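Local coordinates for protein ammonium transporter (Kuenenia stuttgartiensis, PDB 6EU6) that probably senses ammonium at the membrane through an ammonium-transporter fold and passes the signal on to a histidine kinase, at residues Met15-Val20 against Phe96-Met101; Val61-Met66 against Asn146-Asp151; Met101-Thr106 against Phe221-Gly226; Pro137-Trp142 against Ala167-Ser172; Gly329-Thr334 against Leu362-Ala367. One frame throughout, in Å; residues are numbered along the deposited sequence.

How the interactions relate
All five contacts belong to one ammonium-transporter helix bundle, which forms a trimer. Interactions 1 and 3 share M101 and helix 93-114, and their centres lie about 6 Å apart. Interaction 2, its centre about 16 Å from that of interaction 1, is joined to it by packed aromatic rings; the segments of the two alternate along the chain. Interaction 4 is nested in the chain loop that interaction 3 closes, and V170 and H171 pack on F223. It is tied to interaction 2 by a probable hydrogen bond between H141 and M66, and to interaction 5, last in the chain and about 10 Å away between centres, by one between T168 and T334. Together they run from the subunit interface, past the probable pore, to the other side.

Interaction 1: residues Met15-Val20 against Phe96-Met101; sequences MAACMV and FFFFQM
A17 fits its methyl group between the rings of F98 and F99, where two helices of the ammonium-transporter bundle, 2-34 and 93-114, run side by side. The short segments are nearly parallel, crossing at 20°, with their axes 8.8 Å apart at closest approach. At this point the backbones come very near: the CA atoms of A17 and F99 are 4.7 Å apart, a close approach with just the methyl group of A17 in between.

The two phenylalanines have almost the same first torsion. In F98 the ring carbon CG stands opposite the backbone N (chi1 -176°), and in F99 likewise (chi1 -170°). Being neighbours on the helix, they carry their rings off in different directions and end on either side of A17. F98 brings CD2 within 3.7 Å of A17 CB, obliquely to the ring. F99 presents its edge to the same methyl, with CD1 at 3.9 Å from A17 CB and the backbone N of A17 also close to the ring plane. The contact is wholly apolar and buried.

Beyond the pair, the F98 ring meets F221 of the second subunit edge-to-face, and M15 packs on M15 of both other subunits, so this face belongs to the trimer interface. F99 instead points into the subunit, with its ring against F103 and a bound MES molecule, probably from the crystallisation liquor, about 5 Å from the F99 side chain. The preceding residue, A16, puts its CB obliquely to the same ring, 3.9 Å from F99 CE1.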
# COMPACT_ATOMS: atom_id res chain seq x y z
N MET A 15 -3.13 -4.39 12.65
CA MET A 15 -3.33 -4.17 11.20
C MET A 15 -3.63 -2.68 10.89
O MET A 15 -3.05 -2.07 9.99
CB MET A 15 -4.45 -5.05 10.64
CG MET A 15 -4.00 -6.33 9.94
SD MET A 15 -2.85 -5.96 8.50
CE MET A 15 -3.15 -4.36 7.77
N ALA A 16 -4.55 -2.11 11.64
CA ALA A 16 -4.88 -0.69 11.53
C ALA A 16 -3.67 0.15 11.77
O ALA A 16 -3.47 1.13 11.07
CB ALA A 16 -5.99 -0.33 12.51
N ALA A 17 -2.85 -0.22 12.74
CA ALA A 17 -1.68 0.57 13.00
C ALA A 17 -0.72 0.57 11.79
O ALA A 17 -0.09 1.60 11.44
CB ALA A 17 -0.97 0.08 14.25
N CYS A 18 -0.58 -0.56 11.18
CA CYS A 18 0.26 -0.67 10.02
C CYS A 18 -0.34 0.18 8.87
O CYS A 18 0.40 0.81 8.10
CB CYS A 18 0.41 -2.11 9.55
SG CYS A 18 1.29 -3.17 10.71
N MET A 19 -1.66 0.22 8.75
CA MET A 19 -2.26 1.06 7.71
C MET A 19 -1.94 2.54 7.99
O MET A 19 -1.69 3.35 7.08
CB MET A 19 -3.78 0.84 7.63
CG MET A 19 -4.18 -0.54 7.24
SD MET A 19 -5.91 -0.94 7.44
CE MET A 19 -6.66 0.13 6.19
N VAL A 20 -2.03 2.92 9.24
CA VAL A 20 -1.66 4.29 9.65
C VAL A 20 -0.18 4.60 9.45
O VAL A 20 0.21 5.71 9.02
CB VAL A 20 -2.04 4.54 11.13
CG1 VAL A 20 -1.55 5.92 11.58
CG2 VAL A 20 -3.58 4.44 11.28
N PHE A 96 -1.71 -1.66 21.31
CA PHE A 96 -2.18 -0.32 21.67
C PHE A 96 -1.02 0.65 21.59
O PHE A 96 -1.15 1.75 21.09
CB PHE A 96 -2.72 -0.33 23.08
CG PHE A 96 -3.24 0.99 23.51
CD1 PHE A 96 -4.53 1.40 23.16
CD2 PHE A 96 -2.45 1.85 24.24
CE1 PHE A 96 -5.02 2.63 23.61
CE2 PHE A 96 -2.92 3.09 24.66
CZ PHE A 96 -4.21 3.48 24.37
N PHE A 97 0.12 0.26 22.15
CA PHE A 97 1.28 1.13 22.18
C PHE A 97 1.72 1.53 20.74
O PHE A 97 1.98 2.72 20.48
CB PHE A 97 2.42 0.42 22.88
CG PHE A 97 3.55 1.31 23.22
CD1 PHE A 97 4.57 1.53 22.33
CD2 PHE A 97 3.65 1.85 24.49
CE1 PHE A 97 5.64 2.34 22.65
CE2 PHE A 97 4.74 2.61 24.82
CZ PHE A 97 5.73 2.89 23.89
N PHE A 98 1.74 0.56 19.82
CA PHE A 98 2.22 0.86 18.50
C PHE A 98 1.22 1.71 17.74
O PHE A 98 1.61 2.62 17.00
CB PHE A 98 2.55 -0.42 17.73
CG PHE A 98 3.15 -0.15 16.37
CD1 PHE A 98 4.28 0.65 16.22
CD2 PHE A 98 2.52 -0.60 15.23
CE1 PHE A 98 4.78 0.99 14.98
CE2 PHE A 98 3.03 -0.28 13.97
CZ PHE A 98 4.17 0.50 13.84
N PHE A 99 -0.05 1.37 17.90
CA PHE A 99 -1.16 2.17 17.38
C PHE A 99 -1.07 3.64 17.79
O PHE A 99 -1.09 4.54 16.95
CB PHE A 99 -2.48 1.54 17.78
CG PHE A 99 -3.70 2.16 17.10
CD1 PHE A 99 -4.03 1.85 15.80
CD2 PHE A 99 -4.50 3.04 17.77
CE1 PHE A 99 -5.19 2.42 15.18
CE2 PHE A 99 -5.64 3.59 17.18
CZ PHE A 99 -5.97 3.30 15.85
N GLN A 100 -0.79 3.87 19.06
CA GLN A 100 -0.70 5.23 19.51
C GLN A 100 0.62 5.84 19.02
O GLN A 100 0.66 7.02 18.81
CB GLN A 100 -0.81 5.32 21.04
CG GLN A 100 -2.15 4.84 21.62
CD GLN A 100 -3.31 5.73 21.15
OE1 GLN A 100 -3.13 6.88 20.86
NE2 GLN A 100 -4.49 5.15 21.03
N MET A 101 1.70 5.05 18.83
CA MET A 101 2.92 5.61 18.28
C MET A 101 2.70 6.16 16.87
O MET A 101 3.18 7.24 16.54
CB MET A 101 4.05 4.55 18.27
CG MET A 101 5.37 5.06 17.71
SD MET A 101 6.63 3.74 17.75
CE MET A 101 6.93 3.84 19.51

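Interaction 2: residues Val61-Met66 against Asn146-Asp151; sequences VGFGFM and NLFSPD
F63, on helix 40-67, points the edge of its ring at the face of F148, on the loop that follows helix 121-144. Along the loop, N146 leads in and packs on T153. L147 comes next and turns its side chain to F67, F96 and Q100.

F148 makes the contact. With its CG opposite the backbone N (chi1 -172°), the ring is carried out from the loop to the helix and lies across the end of F63. CZ of F63 stands over the centre of the F148 ring, 4.2 Å from F148 CD2, the closest atom. The ring planes are turned 78° to each other and their centroids are 5.6 Å apart. F63 reaches that far because its own CG is extended opposite the backbone N too (chi1 -176°).

S149 follows and fastens the loop by its hydroxyl, which is hydrogen-bonded to the carbonyl oxygen of F67, just past the helical segment. P150 and D151 then lead out to the surface.

F96 stacks on F148 and F97 meets F63, so the pair is one unit of a larger buried aromatic cluster, joined by a T-shaped (edge-to-face) stack that ties an interhelical loop to the transmembrane bundle.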
# COMPACT_ATOMS: atom_id res chain seq x y z
N VAL A 61 9.41 8.93 25.98
CA VAL A 61 8.60 9.74 26.90
C VAL A 61 7.17 10.01 26.54
O VAL A 61 6.28 10.08 27.44
CB VAL A 61 9.30 11.06 27.24
CG1 VAL A 61 10.71 10.78 27.69
CG2 VAL A 61 9.34 11.98 26.08
N GLY A 62 6.89 10.12 25.25
CA GLY A 62 5.54 10.55 24.86
C GLY A 62 4.42 9.66 25.35
O GLY A 62 3.41 10.12 25.87
N PHE A 63 4.56 8.35 25.15
CA PHE A 63 3.52 7.45 25.54
C PHE A 63 3.27 7.59 27.07
O PHE A 63 2.12 7.53 27.51
CB PHE A 63 3.85 6.02 25.18
CG PHE A 63 2.74 5.04 25.50
CD1 PHE A 63 1.73 4.78 24.56
CD2 PHE A 63 2.68 4.37 26.74
CE1 PHE A 63 0.71 3.91 24.84
CE2 PHE A 63 1.63 3.55 27.04
CZ PHE A 63 0.64 3.28 26.09
N GLY A 64 4.33 7.74 27.86
CA GLY A 64 4.15 7.80 29.30
C GLY A 64 3.40 9.06 29.72
O GLY A 64 2.42 8.99 30.44
N PHE A 65 3.82 10.19 29.18
CA PHE A 65 3.14 11.45 29.46
C PHE A 65 1.68 11.38 29.08
O PHE A 65 0.83 11.98 29.76
CB PHE A 65 3.76 12.60 28.70
CG PHE A 65 5.07 13.11 29.25
CD1 PHE A 65 5.51 12.82 30.54
CD2 PHE A 65 5.85 13.95 28.48
CE1 PHE A 65 6.73 13.31 31.02
CE2 PHE A 65 7.03 14.51 28.98
CZ PHE A 65 7.50 14.17 30.27
N MET A 66 1.37 10.69 27.99
CA MET A 66 0.03 10.67 27.44
C MET A 66 -0.90 9.68 28.17
O MET A 66 -2.06 9.98 28.45
CB MET A 66 0.10 10.26 25.95
CG MET A 66 -1.26 10.39 25.24
SD MET A 66 -0.93 10.66 23.45
CE MET A 66 -2.63 10.63 22.78
N ASN A 146 -7.76 8.71 30.04
CA ASN A 146 -8.51 7.61 30.64
C ASN A 146 -8.33 6.27 29.95
O ASN A 146 -8.90 5.31 30.38
CB ASN A 146 -10.01 7.93 30.62
CG ASN A 146 -10.59 8.05 29.20
OD1 ASN A 146 -10.06 8.69 28.33
ND2 ASN A 146 -11.67 7.49 29.02
N LEU A 147 -7.65 6.22 28.82
CA LEU A 147 -7.92 5.09 27.88
C LEU A 147 -7.13 3.82 28.22
O LEU A 147 -7.55 2.73 27.92
CB LEU A 147 -7.53 5.50 26.45
CG LEU A 147 -8.00 4.79 25.18
CD1 LEU A 147 -9.50 4.90 25.03
CD2 LEU A 147 -7.29 5.49 24.01
N PHE A 148 -5.93 3.96 28.76
CA PHE A 148 -5.07 2.79 28.92
C PHE A 148 -4.91 2.38 30.41
O PHE A 148 -5.06 1.19 30.73
CB PHE A 148 -3.67 3.07 28.33
CG PHE A 148 -2.79 1.87 28.28
CD1 PHE A 148 -3.05 0.83 27.38
CD2 PHE A 148 -1.76 1.72 29.19
CE1 PHE A 148 -2.22 -0.29 27.35
CE2 PHE A 148 -0.93 0.60 29.16
CZ PHE A 148 -1.16 -0.40 28.24
N SER A 149 -4.54 3.34 31.26
CA SER A 149 -4.14 3.09 32.67
C SER A 149 -5.44 3.02 33.46
O SER A 149 -6.41 3.78 33.19
CB SER A 149 -3.23 4.20 33.22
OG SER A 149 -1.88 4.03 32.80
N PRO A 150 -5.49 2.10 34.46
CA PRO A 150 -6.76 1.83 35.20
C PRO A 150 -7.24 3.02 36.04
O PRO A 150 -6.42 3.72 36.60
CB PRO A 150 -6.38 0.65 36.11
CG PRO A 150 -4.91 0.80 36.33
CD PRO A 150 -4.34 1.38 35.05
N ASP A 151 -8.54 3.30 36.03
CA ASP A 151 -9.15 4.19 37.02
C ASP A 151 -8.65 5.61 37.03
O ASP A 151 -8.32 6.10 38.10
CB ASP A 151 -8.95 3.64 38.44
CG ASP A 151 -9.40 2.19 38.58
OD1 ASP A 151 -10.56 1.91 38.20
OD2 ASP A 151 -8.60 1.35 39.07

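Interaction 3: residues Met101-Thr106 against Phe221-Gly226; sequences MVFAST and FGFNGG
The carbonyl oxygen of V102 is gripped twice by T106, the residue that also borders the ring of F223 across the contact. T106 OG1 donates to V102 O over 2.8 Å, and T106 N bonds the same oxygen from the opposite face of its plane. The hydroxyl comes in tilted 23° from that plane. With OG1 beside the backbone N (chi1 -51°) it can reach back down the helix, while CG2 points to the other side. OG1 of T106 lies at the edge of F223, near the ring plane, 3.7 Å from F223 CE2; T106 CG2 stands off the plane, on the side away from F103, 3.8 Å from the same carbon.

F103 and F223 lie flat on each other, with centroids 4.0 Å apart and planes 9° from parallel, so CZ of each ring sits over the centre of the other. F103 CZ also comes 3.5 Å from F223 O, which lies at the ring edge and accepts a hydrogen bond from S227 OG.

In ammonium transporters such a pair of stacked phenylalanines closes the outer entrance of the pore, and the position of F103 and F223 is consistent with this Phe gate. The stack joins helix 93-114 to helix 206-226, while V20 and M23 of helix 2-34 and V170 and H171 of helix 167-185 pack around F223.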
# COMPACT_ATOMS: atom_id res chain seq x y z
N MET A 101 1.70 5.05 18.83
CA MET A 101 2.92 5.61 18.28
C MET A 101 2.70 6.16 16.87
O MET A 101 3.18 7.24 16.54
CB MET A 101 4.05 4.55 18.27
CG MET A 101 5.37 5.06 17.71
SD MET A 101 6.63 3.74 17.75
CE MET A 101 6.93 3.84 19.51
N VAL A 102 2.01 5.39 16.03
CA VAL A 102 1.82 5.88 14.68
C VAL A 102 0.84 7.10 14.66
O VAL A 102 0.92 7.94 13.78
CB VAL A 102 1.44 4.76 13.68
CG1 VAL A 102 2.58 3.74 13.60
CG2 VAL A 102 0.15 4.06 14.02
N PHE A 103 -0.13 7.15 15.59
CA PHE A 103 -0.87 8.42 15.81
C PHE A 103 0.06 9.62 16.08
O PHE A 103 -0.07 10.68 15.48
CB PHE A 103 -1.93 8.23 16.92
CG PHE A 103 -3.24 7.69 16.43
CD1 PHE A 103 -3.28 6.73 15.44
CD2 PHE A 103 -4.41 8.09 17.01
CE1 PHE A 103 -4.48 6.23 14.99
CE2 PHE A 103 -5.62 7.64 16.52
CZ PHE A 103 -5.66 6.69 15.53
N ALA A 104 1.03 9.43 16.97
CA ALA A 104 1.95 10.49 17.29
C ALA A 104 2.77 10.88 16.05
O ALA A 104 3.00 12.06 15.83
CB ALA A 104 2.91 10.11 18.44
N SER A 105 3.20 9.89 15.25
CA SER A 105 3.92 10.19 14.06
C SER A 105 3.09 11.01 13.06
O SER A 105 3.67 11.78 12.25
CB SER A 105 4.39 8.91 13.40
OG SER A 105 5.32 8.26 14.29
N THR A 106 1.81 10.71 13.01
CA THR A 106 0.84 11.50 12.18
C THR A 106 0.81 12.98 12.63
O THR A 106 0.92 13.90 11.86
CB THR A 106 -0.54 10.88 12.21
OG1 THR A 106 -0.44 9.50 11.89
CG2 THR A 106 -1.44 11.50 11.22
N PHE A 221 -8.76 4.72 6.91
CA PHE A 221 -9.57 3.58 7.27
C PHE A 221 -9.08 2.88 8.53
O PHE A 221 -9.91 2.50 9.43
CB PHE A 221 -9.69 2.55 6.11
CG PHE A 221 -10.43 3.05 4.88
CD1 PHE A 221 -11.50 3.95 4.99
CD2 PHE A 221 -10.05 2.65 3.62
CE1 PHE A 221 -12.16 4.39 3.85
CE2 PHE A 221 -10.69 3.13 2.48
CZ PHE A 221 -11.76 3.98 2.62
N GLY A 222 -7.75 2.71 8.62
CA GLY A 222 -7.16 2.15 9.83
C GLY A 222 -7.21 3.14 10.99
O GLY A 222 -7.43 2.79 12.14
N PHE A 223 -6.95 4.39 10.67
CA PHE A 223 -6.97 5.45 11.70
C PHE A 223 -8.28 5.47 12.44
O PHE A 223 -8.32 5.38 13.70
CB PHE A 223 -6.67 6.75 10.97
CG PHE A 223 -6.02 7.79 11.80
CD1 PHE A 223 -6.84 8.69 12.51
CD2 PHE A 223 -4.69 8.04 11.70
CE1 PHE A 223 -6.24 9.71 13.24
CE2 PHE A 223 -4.08 9.01 12.49
CZ PHE A 223 -4.87 9.83 13.27
N ASN A 224 -9.38 5.44 11.67
CA ASN A 224 -10.73 5.42 12.21
C ASN A 224 -11.19 4.04 12.71
O ASN A 224 -11.59 3.88 13.86
CB ASN A 224 -11.73 5.96 11.19
CG ASN A 224 -11.72 7.49 11.12
OD1 ASN A 224 -11.08 8.08 10.31
ND2 ASN A 224 -12.51 8.11 11.94
N GLY A 225 -11.16 3.04 11.84
CA GLY A 225 -11.54 1.69 12.23
C GLY A 225 -10.77 1.15 13.41
O GLY A 225 -11.33 0.45 14.26
N GLY A 226 -9.47 1.36 13.41
CA GLY A 226 -8.60 0.86 14.50
C GLY A 226 -8.97 1.52 15.83
O GLY A 226 -8.75 0.93 16.93

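Interaction 4: residues Pro137-Trp142 against Ala167-Ser172; sequences PIFGHW and ATVVHS
Helices 121-144 and 167-185 pass each other here almost antiparallel, at 169°, with the short axes 9.7 Å apart and G140 and V169 closest by CA. Both are irregular in this part of the ammonium-transporter bundle. The first is kinked at P137, whose N cannot bond to the turn before. The second opens with a wider pi-type turn, closed by S172 N to A167 O at 2.8 Å, and its first amides, those of A167, T168 and V169, are hydrogen-bonded by the carboxylate of D163. The same turn carries H171, whose ND1 is hydrogen-bonded to ND1 of H326, as in the twin-histidine pair of this family.

F139 extends toward the second helix, its CG opposite the backbone N (chi1 -171°), and its ring tip is met by two methyl groups. T168 CG2 approaches obliquely to the ring, 3.7 Å from both F139 CE1 and CZ. The hydroxyl of T168, on another branch, is hydrogen-bonded to T334 OG1. V169 comes at the edge of the ring instead: its CG2 lies near the ring plane, 3.8 Å from F139 CE1. Its other branch is turned to the neighbouring glycine, where the backbone has no side chain to hold it off, and V169 CG1 rests 4.1 Å from G140 CA.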
# COMPACT_ATOMS: atom_id res chain seq x y z
N PRO A 137 1.66 14.63 23.49
CA PRO A 137 1.23 13.70 24.50
C PRO A 137 0.57 14.35 25.79
O PRO A 137 -0.26 13.72 26.41
CB PRO A 137 2.54 12.99 24.92
CG PRO A 137 3.61 14.01 24.66
CD PRO A 137 3.11 14.83 23.46
N ILE A 138 0.91 15.58 26.12
CA ILE A 138 0.25 16.23 27.28
C ILE A 138 -1.20 16.59 26.97
O ILE A 138 -2.10 16.21 27.71
CB ILE A 138 1.06 17.45 27.77
CG1 ILE A 138 2.35 16.95 28.39
CG2 ILE A 138 0.24 18.25 28.79
CD1 ILE A 138 3.43 18.01 28.59
N PHE A 139 -1.45 17.24 25.84
CA PHE A 139 -2.85 17.36 25.36
C PHE A 139 -3.55 16.03 25.22
O PHE A 139 -4.71 15.88 25.58
CB PHE A 139 -3.01 18.20 24.07
CG PHE A 139 -4.45 18.48 23.73
CD1 PHE A 139 -5.20 17.57 22.98
CD2 PHE A 139 -5.10 19.62 24.21
CE1 PHE A 139 -6.57 17.81 22.71
CE2 PHE A 139 -6.48 19.85 23.95
CZ PHE A 139 -7.19 18.95 23.18
N GLY A 140 -2.82 15.02 24.77
CA GLY A 140 -3.41 13.72 24.62
C GLY A 140 -3.85 13.15 25.96
O GLY A 140 -4.83 12.42 26.02
N HIS A 141 -3.06 13.42 26.98
CA HIS A 141 -3.44 12.98 28.35
C HIS A 141 -4.77 13.66 28.75
O HIS A 141 -5.71 13.01 29.22
CB HIS A 141 -2.37 13.32 29.35
CG HIS A 141 -2.62 12.74 30.69
ND1 HIS A 141 -2.37 11.41 30.97
CD2 HIS A 141 -3.14 13.28 31.83
CE1 HIS A 141 -2.68 11.16 32.23
NE2 HIS A 141 -3.15 12.28 32.77
N TRP A 142 -4.87 14.95 28.46
CA TRP A 142 -6.06 15.71 28.86
C TRP A 142 -7.31 15.12 28.25
O TRP A 142 -8.36 15.07 28.92
CB TRP A 142 -5.94 17.17 28.50
CG TRP A 142 -4.78 17.85 29.12
CD1 TRP A 142 -3.97 17.35 30.13
CD2 TRP A 142 -4.25 19.12 28.78
NE1 TRP A 142 -2.95 18.26 30.39
CE2 TRP A 142 -3.14 19.35 29.59
CE3 TRP A 142 -4.61 20.09 27.85
CZ2 TRP A 142 -2.37 20.50 29.48
CZ3 TRP A 142 -3.87 21.21 27.78
CH2 TRP A 142 -2.77 21.40 28.57
N ALA A 167 -9.42 14.09 15.67
CA ALA A 167 -9.56 15.29 14.88
C ALA A 167 -8.81 16.49 15.51
O ALA A 167 -8.15 17.30 14.81
CB ALA A 167 -11.03 15.63 14.68
N THR A 168 -8.95 16.60 16.83
CA THR A 168 -8.26 17.59 17.62
C THR A 168 -6.92 17.02 18.12
O THR A 168 -5.88 17.63 17.91
CB THR A 168 -9.14 18.08 18.82
OG1 THR A 168 -10.27 18.81 18.30
CG2 THR A 168 -8.37 19.00 19.65
N VAL A 169 -6.95 15.86 18.72
CA VAL A 169 -5.78 15.34 19.43
C VAL A 169 -4.59 15.13 18.47
O VAL A 169 -3.44 15.47 18.80
CB VAL A 169 -6.14 14.03 20.13
CG1 VAL A 169 -4.89 13.37 20.78
CG2 VAL A 169 -7.13 14.31 21.24
N VAL A 170 -4.86 14.62 17.27
CA VAL A 170 -3.86 14.48 16.23
C VAL A 170 -3.82 15.70 15.31
O VAL A 170 -2.80 16.36 15.15
CB VAL A 170 -4.07 13.16 15.47
CG1 VAL A 170 -3.08 13.03 14.29
CG2 VAL A 170 -3.82 11.97 16.44
N HIS A 171 -4.92 15.98 14.62
CA HIS A 171 -4.87 16.81 13.47
C HIS A 171 -4.81 18.28 13.84
O HIS A 171 -3.96 19.01 13.38
CB HIS A 171 -6.08 16.41 12.61
CG HIS A 171 -5.88 15.05 12.00
ND1 HIS A 171 -4.91 14.80 11.05
CD2 HIS A 171 -6.52 13.88 12.20
CE1 HIS A 171 -4.96 13.53 10.70
NE2 HIS A 171 -5.90 12.95 11.41
N SER A 172 -5.74 18.78 14.65
CA SER A 172 -5.65 20.22 15.05
C SER A 172 -4.38 20.51 15.81
O SER A 172 -3.68 21.52 15.55
CB SER A 172 -6.88 20.71 15.78
OG SER A 172 -7.98 20.66 14.89

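Interaction 5: residues Gly329-Thr334 against Leu362-Ala367; sequences GGVIGT and LGVIVA
Helix 322-340 and helix 353-385 of the transmembrane bundle are held together here by three branched side chains, with V364 lodged between V331 and T334. Its two methyl groups split the work. CG1, opposite the backbone N (chi1 161°), goes to V331 and comes 3.8 Å from V331 CG2, and the two valines cross at about a right angle. CG2, on the other branch, slides past T334 and stands 3.8 Å from T334 CG2. The spacing of V331 and T334, three residues or roughly one turn apart, is what lets a single valine touch both.

In the ammonium-transporter fold these helices come late in the chain, and the contact lies towards the outside of the bundle: V331 and V364 are partly exposed, while I365 next to them is on the surface. T334 faces inwards and is buried, so its hydroxyl has to be satisfied. OG1 stands beside the backbone N (chi1 -64°) and donates to G330 O over 2.7 Å, at a C=O...donor angle of 146°, with T168 as its second partner. T334 N reaches the same carbonyl oxygen from the opposite face of its plane, so G330 O carries two bonds from one residue. The backbone carbonyl T334 O accepts a hydrogen bond from Q360 NE2, a turn before V364.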
# COMPACT_ATOMS: atom_id res chain seq x y z
N GLY A 329 -9.98 21.71 9.53
CA GLY A 329 -10.71 20.47 9.44
C GLY A 329 -10.94 19.78 10.78
O GLY A 329 -12.02 19.27 11.01
N GLY A 330 -9.96 19.82 11.68
CA GLY A 330 -10.15 19.14 12.94
C GLY A 330 -11.14 19.91 13.79
O GLY A 330 -11.92 19.33 14.51
N VAL A 331 -11.08 21.23 13.74
CA VAL A 331 -12.03 22.05 14.51
C VAL A 331 -13.48 21.75 14.06
O VAL A 331 -14.35 21.44 14.87
CB VAL A 331 -11.78 23.52 14.32
CG1 VAL A 331 -12.97 24.35 14.81
CG2 VAL A 331 -10.47 23.92 14.98
N ILE A 332 -13.68 21.73 12.75
CA ILE A 332 -14.98 21.48 12.23
C ILE A 332 -15.50 20.10 12.63
O ILE A 332 -16.66 19.95 13.09
CB ILE A 332 -15.01 21.61 10.68
CG1 ILE A 332 -14.63 23.00 10.24
CG2 ILE A 332 -16.36 21.15 10.16
CD1 ILE A 332 -14.18 23.12 8.80
N GLY A 333 -14.69 19.06 12.45
CA GLY A 333 -15.14 17.74 12.86
C GLY A 333 -15.42 17.66 14.36
O GLY A 333 -16.35 17.00 14.84
N THR A 334 -14.54 18.28 15.16
CA THR A 334 -14.66 18.19 16.59
C THR A 334 -15.99 18.88 17.03
O THR A 334 -16.75 18.33 17.91
CB THR A 334 -13.42 18.80 17.21
OG1 THR A 334 -12.25 18.00 16.83
CG2 THR A 334 -13.57 18.91 18.78
N LEU A 362 -14.61 24.20 23.92
CA LEU A 362 -13.60 24.43 24.93
C LEU A 362 -12.36 23.60 24.59
O LEU A 362 -11.24 24.05 24.73
CB LEU A 362 -14.11 24.08 26.33
CG LEU A 362 -13.02 23.88 27.39
CD1 LEU A 362 -12.32 25.22 27.59
CD2 LEU A 362 -13.62 23.37 28.69
N GLY A 363 -12.57 22.36 24.19
CA GLY A 363 -11.43 21.51 23.74
C GLY A 363 -10.68 22.11 22.57
O GLY A 363 -9.43 22.11 22.52
N VAL A 364 -11.43 22.64 21.63
CA VAL A 364 -10.87 23.30 20.45
C VAL A 364 -9.97 24.47 20.84
O VAL A 364 -8.88 24.65 20.28
CB VAL A 364 -11.98 23.77 19.52
CG1 VAL A 364 -11.52 24.83 18.55
CG2 VAL A 364 -12.55 22.58 18.76
N ILE A 365 -10.47 25.32 21.73
CA ILE A 365 -9.72 26.51 22.18
C ILE A 365 -8.53 26.18 23.00
O ILE A 365 -7.49 26.85 22.91
CB ILE A 365 -10.70 27.46 22.95
CG1 ILE A 365 -11.58 28.14 21.93
CG2 ILE A 365 -9.93 28.47 23.77
CD1 ILE A 365 -12.93 28.53 22.46
N VAL A 366 -8.64 25.20 23.86
CA VAL A 366 -7.50 24.74 24.64
C VAL A 366 -6.42 24.14 23.72
O VAL A 366 -5.27 24.45 23.89
CB VAL A 366 -7.93 23.72 25.69
CG1 VAL A 366 -6.70 23.06 26.33
CG2 VAL A 366 -8.81 24.41 26.75
N ALA A 367 -6.81 23.34 22.74
CA ALA A 367 -5.85 22.74 21.76
C ALA A 367 -5.09 23.81 20.99
O ALA A 367 -3.82 23.80 20.88
CB ALA A 367 -6.57 21.76 20.81